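Local coordinates for protein PP1b (Porcine reproductive and respiratory syndrome virus, PDB 6JDR) that probably unwinds RNA and DNA duplexes with 5' to 3' polarity, driven by ATP hydrolysis, as the zinc-binding helicase part of the viral replicase polyprotein, at residues H28-Q33 / H43-G48; I39-P44 / C50-P55; I169-P172 / T176-D179; N190-A193 / Q198-A201. The protein carries 1 engineered substitution. One frame throughout, in Å; residues are numbered along the deposited sequence.

How the interactions relate
Interactions 1 and 2 belong to the zinc-binding domain, while interactions 3 and 4 belong to the helicase core; the centres of interactions 1 and 3 lie about 38 Å apart. The first pair shares H43, P44 and one zinc ion, and I39 of interaction 2 packs on T29 and A45 of interaction 1. Metal bonds dominate interaction 2, whereas interaction 1 is a small buried contact of alanine on imidazole. Helix 174-184 links the other pair: M177 packs against F199 and L178 against P200. Interaction 3, partly buried where strand 168-171 passes into that helix, mixes hydroxyl and methyl contacts; interaction 4 is apolar and lies at the surface.

Interaction 1 of 4, residues H28-Q33 / H43-G48; sequences HTHFHQ and HPAGSG. With ZN (zinc ion), chain C; ZN (zinc ion), chain D; ZN (zinc ion), chain B.
A45 sets its methyl group over one face of the H30 imidazole, a CH-pi contact with CB 3.8 Å from the ring centroid and 16° off the ring normal. The same CB lies 3.2 Å from the carbonyl oxygen of T29, so one methyl touches both a ring and a backbone oxygen. H30 reaches it with CG anti to its carbonyl carbon (chi1 -77°), which swings the ring across to the 43-48 loop. Hydrogen bonds then fix the turn of that ring. H30 ND1 donates, within the ring plane, to T29 OG1 at 2.9 Å, and OG1 is bonded in turn to the backbone oxygen of V26. At the other ring nitrogen, NE2, a water bridges the loops: it accepts from G46 N at 2.7 Å and is also weakly bonded to H30 NE2. The two loops belong to the arterivirus zinc-binding domain, which has little regular secondary structure here and carries three zinc sites, each with a histidine from these segments. H28 ND1 binds one zinc at 2.1 Å, together with C7, C10 and C25. H32 uses the other ring nitrogen, NE2, for a second zinc, also at 2.1 Å, shared with C20, H34 and C35; its ND1 is hydrogen-bonded to Y9 OH. H43 serves the third. Between H43 and G48 the backbone makes a type II turn from P44 to S47, closed by S47 N to P44 O at 3.0 Å, with G46 at a positive phi of 79°.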
loop_
_atom_site.group_PDB
_atom_site.type_symbol
_atom_site.label_atom_id
_atom_site.label_comp_id
_atom_site.label_asym_id
_atom_site.label_seq_id
_atom_site.Cartn_x
_atom_site.Cartn_y
_atom_site.Cartn_z
ATOM N N HIS A 28 -6.496 22.096 -25.189
ATOM C CA HIS A 28 -7.435 21.205 -24.508
ATOM C C HIS A 28 -8.833 21.778 -24.285
ATOM O O HIS A 28 -9.704 21.080 -23.765
ATOM C CB HIS A 28 -6.849 20.734 -23.179
ATOM C CG HIS A 28 -5.800 19.683 -23.335
ATOM N ND1 HIS A 28 -4.461 19.937 -23.147
ATOM C CD2 HIS A 28 -5.893 18.375 -23.674
ATOM C CE1 HIS A 28 -3.773 18.829 -23.356
ATOM N NE2 HIS A 28 -4.619 17.866 -23.677
ATOM N N THR A 29 -9.064 23.027 -24.690
ATOM C CA THR A 29 -10.415 23.583 -24.680
ATOM C C THR A 29 -11.372 22.804 -25.590
ATOM O O THR A 29 -12.587 22.913 -25.439
ATOM C CB THR A 29 -10.435 25.066 -25.127
ATOM O OG1 THR A 29 -9.719 25.213 -26.358
ATOM C CG2 THR A 29 -9.813 25.968 -24.075
ATOM N N HIS A 30 -10.835 22.039 -26.538
ATOM C CA HIS A 30 -11.663 21.371 -27.544
ATOM C C HIS A 30 -11.669 19.834 -27.439
ATOM O O HIS A 30 -12.154 19.157 -28.344
ATOM C CB HIS A 30 -11.203 21.807 -28.947
ATOM C CG HIS A 30 -11.671 23.176 -29.343
ATOM N ND1 HIS A 30 -11.362 24.311 -28.624
ATOM C CD2 HIS A 30 -12.418 23.590 -30.395
ATOM C CE1 HIS A 30 -11.902 25.364 -29.212
ATOM N NE2 HIS A 30 -12.548 24.953 -30.290
ATOM N N PHE A 31 -11.144 19.286 -26.343
ATOM C CA PHE A 31 -11.110 17.831 -26.149
ATOM C C PHE A 31 -11.675 17.414 -24.784
ATOM O O PHE A 31 -11.228 16.429 -24.186
ATOM C CB PHE A 31 -9.680 17.309 -26.323
ATOM C CG PHE A 31 -9.097 17.579 -27.680
ATOM C CD1 PHE A 31 -9.310 16.698 -28.734
ATOM C CD2 PHE A 31 -8.334 18.717 -27.908
ATOM C CE1 PHE A 31 -8.772 16.942 -29.988
ATOM C CE2 PHE A 31 -7.791 18.967 -29.162
ATOM C CZ PHE A 31 -8.010 18.080 -30.204
ATOM N N HIS A 32 -12.681 18.150 -24.316
ATOM C CA HIS A 32 -13.323 17.880 -23.033
ATOM C C HIS A 32 -14.832 17.810 -23.230
ATOM O O HIS A 32 -15.539 18.808 -23.094
ATOM C CB HIS A 32 -12.952 18.969 -22.031
ATOM C CG HIS A 32 -13.404 18.691 -20.633
ATOM N ND1 HIS A 32 -12.620 18.032 -19.713
ATOM C CD2 HIS A 32 -14.555 19.002 -19.991
ATOM C CE1 HIS A 32 -13.270 17.940 -18.567
ATOM N NE2 HIS A 32 -14.443 18.527 -18.709
ATOM N N GLN A 33 -15.319 16.619 -23.553
ATOM C CA GLN A 33 -16.726 16.427 -23.899
ATOM C C GLN A 33 -17.622 16.294 -22.669
ATOM O O GLN A 33 -18.843 16.308 -22.788
ATOM C CB GLN A 33 -16.877 15.202 -24.806
ATOM C CG GLN A 33 -16.066 15.309 -26.091
ATOM C CD GLN A 33 -16.343 14.183 -27.068
ATOM O OE1 GLN A 33 -16.550 13.039 -26.674
ATOM N NE2 GLN A 33 -16.338 14.506 -28.356
ATOM N N HIS A 43 -18.634 31.577 -25.777
ATOM C CA HIS A 43 -19.518 30.419 -25.887
ATOM C C HIS A 43 -18.725 29.148 -25.567
ATOM O O HIS A 43 -17.489 29.191 -25.491
ATOM C CB HIS A 43 -20.104 30.325 -27.300
ATOM C CG HIS A 43 -20.826 31.561 -27.739
ATOM N ND1 HIS A 43 -20.420 32.321 -28.814
ATOM C CD2 HIS A 43 -21.932 32.166 -27.247
ATOM C CE1 HIS A 43 -21.242 33.344 -28.965
ATOM N NE2 HIS A 43 -22.169 33.274 -28.027
ATOM N N PRO A 44 -19.427 28.012 -25.373
ATOM C CA PRO A 44 -18.716 26.750 -25.184
ATOM C C PRO A 44 -18.029 26.279 -26.461
ATOM O O PRO A 44 -18.623 26.330 -27.542
ATOM C CB PRO A 44 -19.826 25.770 -24.787
ATOM C CG PRO A 44 -20.959 26.620 -24.325
ATOM C CD PRO A 44 -20.877 27.853 -25.170
ATOM N N ALA A 45 -16.784 25.828 -26.340
ATOM C CA ALA A 45 -16.070 25.257 -27.475
ATOM C C ALA A 45 -16.937 24.191 -28.137
ATOM O O ALA A 45 -17.505 23.338 -27.455
ATOM C CB ALA A 45 -14.749 24.653 -27.027
ATOM N N GLY A 46 -17.058 24.267 -29.459
ATOM C CA GLY A 46 -17.816 23.287 -30.236
ATOM C C GLY A 46 -19.321 23.466 -30.220
ATOM O O GLY A 46 -20.038 22.633 -30.763
ATOM N N SER A 47 -19.807 24.552 -29.620
ATOM C CA SER A 47 -21.251 24.783 -29.511
ATOM C C SER A 47 -21.886 25.269 -30.812
ATOM O O SER A 47 -23.071 25.036 -31.049
ATOM C CB SER A 47 -21.546 25.794 -28.405
ATOM O OG SER A 47 -20.782 26.968 -28.587
ATOM N N GLY A 48 -21.102 25.955 -31.642
ATOM C CA GLY A 48 -21.617 26.563 -32.868
ATOM C C GLY A 48 -22.635 27.665 -32.605
ATOM O O GLY A 48 -23.552 27.870 -33.404
HETATM ZN ZN ZN C . -3.276 21.195 -21.925
HETATM ZN ZN ZN D . -18.742 31.295 -30.083
HETATM ZN ZN ZN B . -15.966 18.561 -17.195
HETATM O O HOH W 1 -15.194 25.398 -31.091
#

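Interaction 2 of 4, residues I39-P44 / C50-P55; sequences IWCGHP and CSECEP. With ZN (zinc ion), chain D.
C41, H43, C50 and C53 close a zinc site of three cysteines and one histidine in the arterivirus zinc-binding domain, a C-x-H pair from one loop facing a C-x-x-C pair from the next. The metal holds the two loops together. It is bound by C41 SG at 2.1 Å, H43 ND1 at 2.3 Å, C50 SG at 2.4 Å and C53 SG at 2.5 Å. The H43 ring meets C50 SG at its edge, near the ring plane, because both atoms converge on the same ion. C53 is also gripped from its own loop: its SG accepts a nearly straight hydrogen bond from C50 N at 3.1 Å, which probably spreads some of the charge of the thiolate. Beside the metal, C41 CB lies against E52 CB, and the carbonyl oxygen of P44 rests on C53 CB. A type I turn from I39 to G42 brings C41 to the zinc. It also carries W40 to the exposed side of the site, where the indole crosses the E52 side chain at about a right angle. With E52 bent at chi2 (61°), its carboxylate comes round to the indole edge, while CG comes within 3.3 Å of W40 NE1. I39 CD1 sits off-centre over one face of the same indole. The polar link is straight at the hydrogen, 172°: W40 NE1, with its partner in the ring plane, donates to E52 OE2 at 3.1 Å, reaching that oxygen from above the carboxylate plane, 41° out of it.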
loop_
_atom_site.group_PDB
_atom_site.type_symbol
_atom_site.label_atom_id
_atom_site.label_comp_id
_atom_site.label_asym_id
_atom_site.label_seq_id
_atom_site.Cartn_x
_atom_site.Cartn_y
_atom_site.Cartn_z
ATOM N N ILE A 39 -14.923 29.493 -24.157
ATOM C CA ILE A 39 -13.716 29.973 -24.822
ATOM C C ILE A 39 -13.815 31.462 -25.183
ATOM O O ILE A 39 -14.811 32.122 -24.882
ATOM C CB ILE A 39 -13.355 29.108 -26.058
ATOM C CG1 ILE A 39 -14.475 29.102 -27.100
ATOM C CG2 ILE A 39 -13.037 27.689 -25.620
ATOM C CD1 ILE A 39 -14.016 28.603 -28.453
ATOM N N TRP A 40 -12.748 31.971 -25.791
ATOM C CA TRP A 40 -12.581 33.387 -26.156
ATOM C C TRP A 40 -13.799 34.100 -26.755
ATOM O O TRP A 40 -14.001 35.275 -26.479
ATOM C CB TRP A 40 -11.348 33.571 -27.070
ATOM C CG TRP A 40 -11.216 32.574 -28.195
ATOM C CD1 TRP A 40 -11.654 32.723 -29.475
ATOM C CD2 TRP A 40 -10.587 31.282 -28.135
ATOM N NE1 TRP A 40 -11.351 31.604 -30.215
ATOM C CE2 TRP A 40 -10.697 30.705 -29.417
ATOM C CE3 TRP A 40 -9.955 30.553 -27.119
ATOM C CZ2 TRP A 40 -10.191 29.437 -29.713
ATOM C CZ3 TRP A 40 -9.461 29.289 -27.413
ATOM C CH2 TRP A 40 -9.581 28.746 -28.700
ATOM N N CYS A 41 -14.612 33.409 -27.552
ATOM C CA CYS A 41 -15.824 34.024 -28.119
ATOM C C CYS A 41 -17.008 34.089 -27.145
ATOM O O CYS A 41 -18.092 34.548 -27.516
ATOM C CB CYS A 41 -16.252 33.297 -29.395
ATOM S SG CYS A 41 -16.829 31.598 -29.149
ATOM N N GLY A 42 -16.814 33.628 -25.911
ATOM C CA GLY A 42 -17.850 33.699 -24.883
ATOM C C GLY A 42 -18.879 32.582 -24.941
ATOM O O GLY A 42 -19.884 32.629 -24.236
ATOM N N HIS A 43 -18.634 31.577 -25.777
ATOM C CA HIS A 43 -19.518 30.419 -25.887
ATOM C C HIS A 43 -18.725 29.148 -25.567
ATOM O O HIS A 43 -17.489 29.191 -25.491
ATOM C CB HIS A 43 -20.104 30.325 -27.300
ATOM C CG HIS A 43 -20.826 31.561 -27.739
ATOM N ND1 HIS A 43 -20.420 32.321 -28.814
ATOM C CD2 HIS A 43 -21.932 32.166 -27.247
ATOM C CE1 HIS A 43 -21.242 33.344 -28.965
ATOM N NE2 HIS A 43 -22.169 33.274 -28.027
ATOM N N PRO A 44 -19.427 28.012 -25.373
ATOM C CA PRO A 44 -18.716 26.750 -25.184
ATOM C C PRO A 44 -18.029 26.279 -26.461
ATOM O O PRO A 44 -18.623 26.330 -27.542
ATOM C CB PRO A 44 -19.826 25.770 -24.787
ATOM C CG PRO A 44 -20.959 26.620 -24.325
ATOM C CD PRO A 44 -20.877 27.853 -25.170
ATOM N N CYS A 50 -21.661 30.790 -32.309
ATOM C CA CYS A 50 -21.145 31.725 -33.291
ATOM C C CYS A 50 -20.147 30.977 -34.168
ATOM O O CYS A 50 -19.885 29.797 -33.942
ATOM C CB CYS A 50 -20.474 32.910 -32.600
ATOM S SG CYS A 50 -18.769 32.609 -32.094
ATOM N N SER A 51 -19.584 31.663 -35.161
ATOM C CA SER A 51 -18.670 31.018 -36.106
ATOM C C SER A 51 -17.322 30.642 -35.482
ATOM O O SER A 51 -16.622 29.778 -36.003
ATOM C CB SER A 51 -18.467 31.893 -37.354
ATOM O OG SER A 51 -18.080 33.213 -37.017
ATOM N N GLU A 52 -16.969 31.282 -34.369
ATOM C CA GLU A 52 -15.710 30.999 -33.682
ATOM C C GLU A 52 -15.749 29.679 -32.899
ATOM O O GLU A 52 -14.710 29.045 -32.704
ATOM C CB GLU A 52 -15.354 32.152 -32.738
ATOM C CG GLU A 52 -13.922 32.123 -32.216
ATOM C CD GLU A 52 -12.883 32.213 -33.321
ATOM O OE1 GLU A 52 -13.047 33.055 -34.230
ATOM O OE2 GLU A 52 -11.898 31.443 -33.277
ATOM N N CYS A 53 -16.942 29.284 -32.447
ATOM C CA CYS A 53 -17.125 28.038 -31.698
ATOM C C CYS A 53 -17.740 26.922 -32.558
ATOM O O CYS A 53 -18.313 25.966 -32.026
ATOM C CB CYS A 53 -17.990 28.296 -30.457
ATOM S SG CYS A 53 -19.613 29.025 -30.795
ATOM N N GLU A 54 -17.625 27.047 -33.882
ATOM C CA GLU A 54 -18.115 26.014 -34.807
ATOM C C GLU A 54 -17.200 24.789 -34.942
ATOM O O GLU A 54 -17.702 23.681 -35.149
ATOM C CB GLU A 54 -18.407 26.608 -36.194
ATOM C CG GLU A 54 -19.815 27.175 -36.326
ATOM C CD GLU A 54 -20.042 27.926 -37.625
ATOM O OE1 GLU A 54 -19.319 27.662 -38.612
ATOM O OE2 GLU A 54 -20.949 28.786 -37.657
ATOM N N PRO A 55 -15.866 24.972 -34.842
ATOM C CA PRO A 55 -14.995 23.792 -34.883
ATOM C C PRO A 55 -15.384 22.769 -33.809
ATOM O O PRO A 55 -15.503 23.134 -32.641
ATOM C CB PRO A 55 -13.601 24.368 -34.611
ATOM C CG PRO A 55 -13.681 25.776 -35.080
ATOM C CD PRO A 55 -15.092 26.225 -34.809
HETATM ZN ZN ZN D . -18.742 31.295 -30.083
#

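Interaction 3 of 4, residues I169-P172 / T176-D179; sequences IYTP and TMLD
T171 and T176 face each other hydroxyl to hydroxyl, their side chains running past one another in opposite directions, with T171 OG1 and T176 OG1 2.7 Å apart. Both oxygens have further partners: T171 OG1 is hydrogen-bonded to D225 OD2, and T176 OG1 to the backbone N of T173, the residue just ahead of the helix. In T171 the hydroxyl lies opposite the backbone N (chi1 -172°), which leaves CG2 turned to the helix backbone. That methyl presses on M177, 3.4 Å from CA and 3.5 Å from CB, the two side chains crossing at about a right angle. The contact closes the strand-to-helix connection of a beta-alpha-beta unit, in which strand 168-171 of the parallel sheet leads into helix 174-184 and then to the neighbouring strand 208-211. This sheet belongs to the P-loop NTPase fold of the superfamily 1 helicase core. D225 and E226, at which a zinc has been seen in this protein though not on this chain, lie close by, D225 at T171 and E226 near T176; their D-E sequence is consistent with the Walker B motif. P172 crosses T176 at about a right angle, its CD 3.5 Å from T176 OG1 and its CG 3.6 Å from the same atom. From its CB, M177 continues as a fully extended chain away from T171, passing on to V209 and F189.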
loop_
_atom_site.group_PDB
_atom_site.type_symbol
_atom_site.label_atom_id
_atom_site.label_comp_id
_atom_site.label_asym_id
_atom_site.label_seq_id
_atom_site.Cartn_x
_atom_site.Cartn_y
_atom_site.Cartn_z
ATOM N N ILE A 169 -4.969 6.004 5.902
ATOM C CA ILE A 169 -5.566 4.901 5.162
ATOM C C ILE A 169 -6.895 5.364 4.562
ATOM O O ILE A 169 -7.839 5.678 5.291
ATOM C CB ILE A 169 -5.774 3.670 6.069
ATOM C CG1 ILE A 169 -4.418 3.162 6.580
ATOM C CG2 ILE A 169 -6.500 2.558 5.320
ATOM C CD1 ILE A 169 -4.505 2.270 7.801
ATOM N N TYR A 170 -6.953 5.424 3.233
ATOM C CA TYR A 170 -8.175 5.783 2.525
ATOM C C TYR A 170 -8.971 4.522 2.202
ATOM O O TYR A 170 -8.401 3.504 1.805
ATOM C CB TYR A 170 -7.857 6.556 1.246
ATOM C CG TYR A 170 -7.195 7.895 1.487
ATOM C CD1 TYR A 170 -7.955 9.029 1.749
ATOM C CD2 TYR A 170 -5.805 8.029 1.447
ATOM C CE1 TYR A 170 -7.356 10.257 1.965
ATOM C CE2 TYR A 170 -5.196 9.255 1.662
ATOM C CZ TYR A 170 -5.973 10.366 1.919
ATOM O OH TYR A 170 -5.378 11.589 2.133
ATOM N N THR A 171 -10.289 4.599 2.367
ATOM C CA THR A 171 -11.155 3.437 2.220
ATOM C C THR A 171 -12.504 3.864 1.611
ATOM O O THR A 171 -13.034 4.920 1.965
ATOM C CB THR A 171 -11.330 2.725 3.578
ATOM O OG1 THR A 171 -12.018 1.481 3.401
ATOM C CG2 THR A 171 -12.095 3.596 4.568
ATOM N N PRO A 172 -13.046 3.052 0.680
ATOM C CA PRO A 172 -14.178 3.452 -0.165
ATOM C C PRO A 172 -15.543 3.634 0.506
ATOM O O PRO A 172 -16.258 4.568 0.150
ATOM C CB PRO A 172 -14.259 2.322 -1.202
ATOM C CG PRO A 172 -13.620 1.155 -0.543
ATOM C CD PRO A 172 -12.512 1.739 0.277
ATOM N N THR A 176 -16.242 -0.599 4.936
ATOM C CA THR A 176 -14.807 -0.876 4.829
ATOM C C THR A 176 -14.045 -0.004 5.823
ATOM O O THR A 176 -13.109 -0.462 6.462
ATOM C CB THR A 176 -14.267 -0.676 3.393
ATOM O OG1 THR A 176 -14.526 0.660 2.942
ATOM C CG2 THR A 176 -14.914 -1.672 2.429
ATOM N N MET A 177 -14.474 1.245 5.970
ATOM C CA MET A 177 -13.950 2.120 7.016
ATOM C C MET A 177 -14.101 1.500 8.406
ATOM O O MET A 177 -13.168 1.555 9.208
ATOM C CB MET A 177 -14.651 3.485 6.981
ATOM C CG MET A 177 -14.127 4.481 7.999
ATOM S SD MET A 177 -14.941 6.080 7.871
ATOM C CE MET A 177 -14.134 6.977 9.193
ATOM N N LEU A 178 -15.270 0.920 8.684
ATOM C CA LEU A 178 -15.529 0.273 9.974
ATOM C C LEU A 178 -14.682 -0.986 10.152
ATOM O O LEU A 178 -14.130 -1.223 11.228
ATOM C CB LEU A 178 -17.017 -0.071 10.123
ATOM C CG LEU A 178 -17.484 -0.671 11.459
ATOM C CD1 LEU A 178 -17.110 0.217 12.639
ATOM C CD2 LEU A 178 -18.988 -0.910 11.430
ATOM N N ASP A 179 -14.588 -1.789 9.096
ATOM C CA ASP A 179 -13.749 -2.984 9.110
ATOM C C ASP A 179 -12.302 -2.619 9.433
ATOM O O ASP A 179 -11.666 -3.257 10.273
ATOM C CB ASP A 179 -13.807 -3.703 7.756
ATOM C CG ASP A 179 -15.174 -4.303 7.460
ATOM O OD1 ASP A 179 -16.000 -4.438 8.391
ATOM O OD2 ASP A 179 -15.417 -4.647 6.284
#

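Interaction 4 of 4, residues N190-A193 / Q198-A201; sequences NVPA and QFPA
V191 and F199 make the tight part of this contact, sliding past each other in opposite directions. V191 CG2 lies 3.5 Å from F199 CB, and its other methyl, CG1, comes 3.9 Å from F199 CD1, so both methyls lie on one side of the phenyl ring, near its CB end. Further out along the ring, P192 crosses F199 at about a right angle and lays CD over that same face, 3.9 Å from CZ. F199 turns its ring beside the backbone N (chi1 -85°), which brings it to the valine and proline. No hydrogen bond joins the two segments; the contact is wholly apolar. Its loose side is the stretch around P200, whose side chain starts away from the 190-193 segment and whose carbonyl oxygen is only distantly approached by V191 CG2, at 4.4 Å. V191 and P200 are exposed to solvent, whereas F199 is partly sheltered and also packs on M177 and I181 of helix 174-184. P192 rests on H174 and P200 on L178 of that helix. The two segments thus fold the long connection between helix 174-184 and strand 208-211 back on itself, within the beta-alpha-beta crossover of the helicase core.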
loop_
_atom_site.group_PDB
_atom_site.type_symbol
_atom_site.label_atom_id
_atom_site.label_comp_id
_atom_site.label_asym_id
_atom_site.label_seq_id
_atom_site.Cartn_x
_atom_site.Cartn_y
_atom_site.Cartn_z
ATOM N N ASN A 190 -13.042 10.616 11.810
ATOM C CA ASN A 190 -14.281 11.341 12.038
ATOM C C ASN A 190 -15.416 10.479 11.515
ATOM O O ASN A 190 -15.425 10.117 10.338
ATOM C CB ASN A 190 -14.266 12.679 11.301
ATOM C CG ASN A 190 -13.179 13.613 11.801
ATOM O OD1 ASN A 190 -13.027 13.824 13.006
ATOM N ND2 ASN A 190 -12.423 14.190 10.875
ATOM N N VAL A 191 -16.361 10.138 12.385
ATOM C CA VAL A 191 -17.520 9.347 11.980
ATOM C C VAL A 191 -18.317 10.148 10.951
ATOM O O VAL A 191 -18.656 11.303 11.198
ATOM C CB VAL A 191 -18.415 8.981 13.187
ATOM C CG1 VAL A 191 -19.724 8.356 12.728
ATOM C CG2 VAL A 191 -17.681 8.025 14.120
ATOM N N PRO A 192 -18.594 9.548 9.780
ATOM C CA PRO A 192 -19.330 10.281 8.749
ATOM C C PRO A 192 -20.818 10.431 9.075
ATOM O O PRO A 192 -21.442 9.496 9.581
ATOM C CB PRO A 192 -19.128 9.426 7.491
ATOM C CG PRO A 192 -18.870 8.050 8.001
ATOM C CD PRO A 192 -18.180 8.207 9.327
ATOM N N ALA A 193 -21.363 11.609 8.779
ATOM C CA ALA A 193 -22.765 11.915 9.035
ATOM C C ALA A 193 -23.667 11.084 8.142
ATOM O O ALA A 193 -23.338 10.829 6.983
ATOM C CB ALA A 193 -23.030 13.393 8.797
ATOM N N GLN A 198 -22.631 1.260 13.609
ATOM C CA GLN A 198 -22.246 1.602 14.973
ATOM C C GLN A 198 -20.731 1.766 15.034
ATOM O O GLN A 198 -19.992 0.785 15.129
ATOM C CB GLN A 198 -22.706 0.515 15.953
ATOM C CG GLN A 198 -24.190 0.180 15.882
ATOM C CD GLN A 198 -25.088 1.362 16.202
ATOM O OE1 GLN A 198 -24.695 2.281 16.924
ATOM N NE2 GLN A 198 -26.309 1.342 15.668
ATOM N N PHE A 199 -20.274 3.010 14.958
ATOM C CA PHE A 199 -18.845 3.307 15.011
ATOM C C PHE A 199 -18.384 3.389 16.461
ATOM O O PHE A 199 -19.087 3.963 17.295
ATOM C CB PHE A 199 -18.533 4.637 14.316
ATOM C CG PHE A 199 -18.348 4.526 12.826
ATOM C CD1 PHE A 199 -19.443 4.543 11.971
ATOM C CD2 PHE A 199 -17.073 4.437 12.278
ATOM C CE1 PHE A 199 -19.271 4.457 10.599
ATOM C CE2 PHE A 199 -16.896 4.352 10.908
ATOM C CZ PHE A 199 -17.997 4.362 10.067
ATOM N N PRO A 200 -17.203 2.819 16.768
ATOM C CA PRO A 200 -16.566 3.067 18.064
ATOM C C PRO A 200 -16.130 4.518 18.243
ATOM O O PRO A 200 -16.325 5.348 17.352
ATOM C CB PRO A 200 -15.330 2.163 18.032
ATOM C CG PRO A 200 -15.668 1.087 17.071
ATOM C CD PRO A 200 -16.530 1.736 16.028
ATOM N N ALA A 201 -15.539 4.812 19.396
ATOM C CA ALA A 201 -14.978 6.129 19.651
ATOM C C ALA A 201 -13.591 6.216 19.008
ATOM O O ALA A 201 -12.830 5.246 19.044
ATOM C CB ALA A 201 -14.892 6.383 21.148
#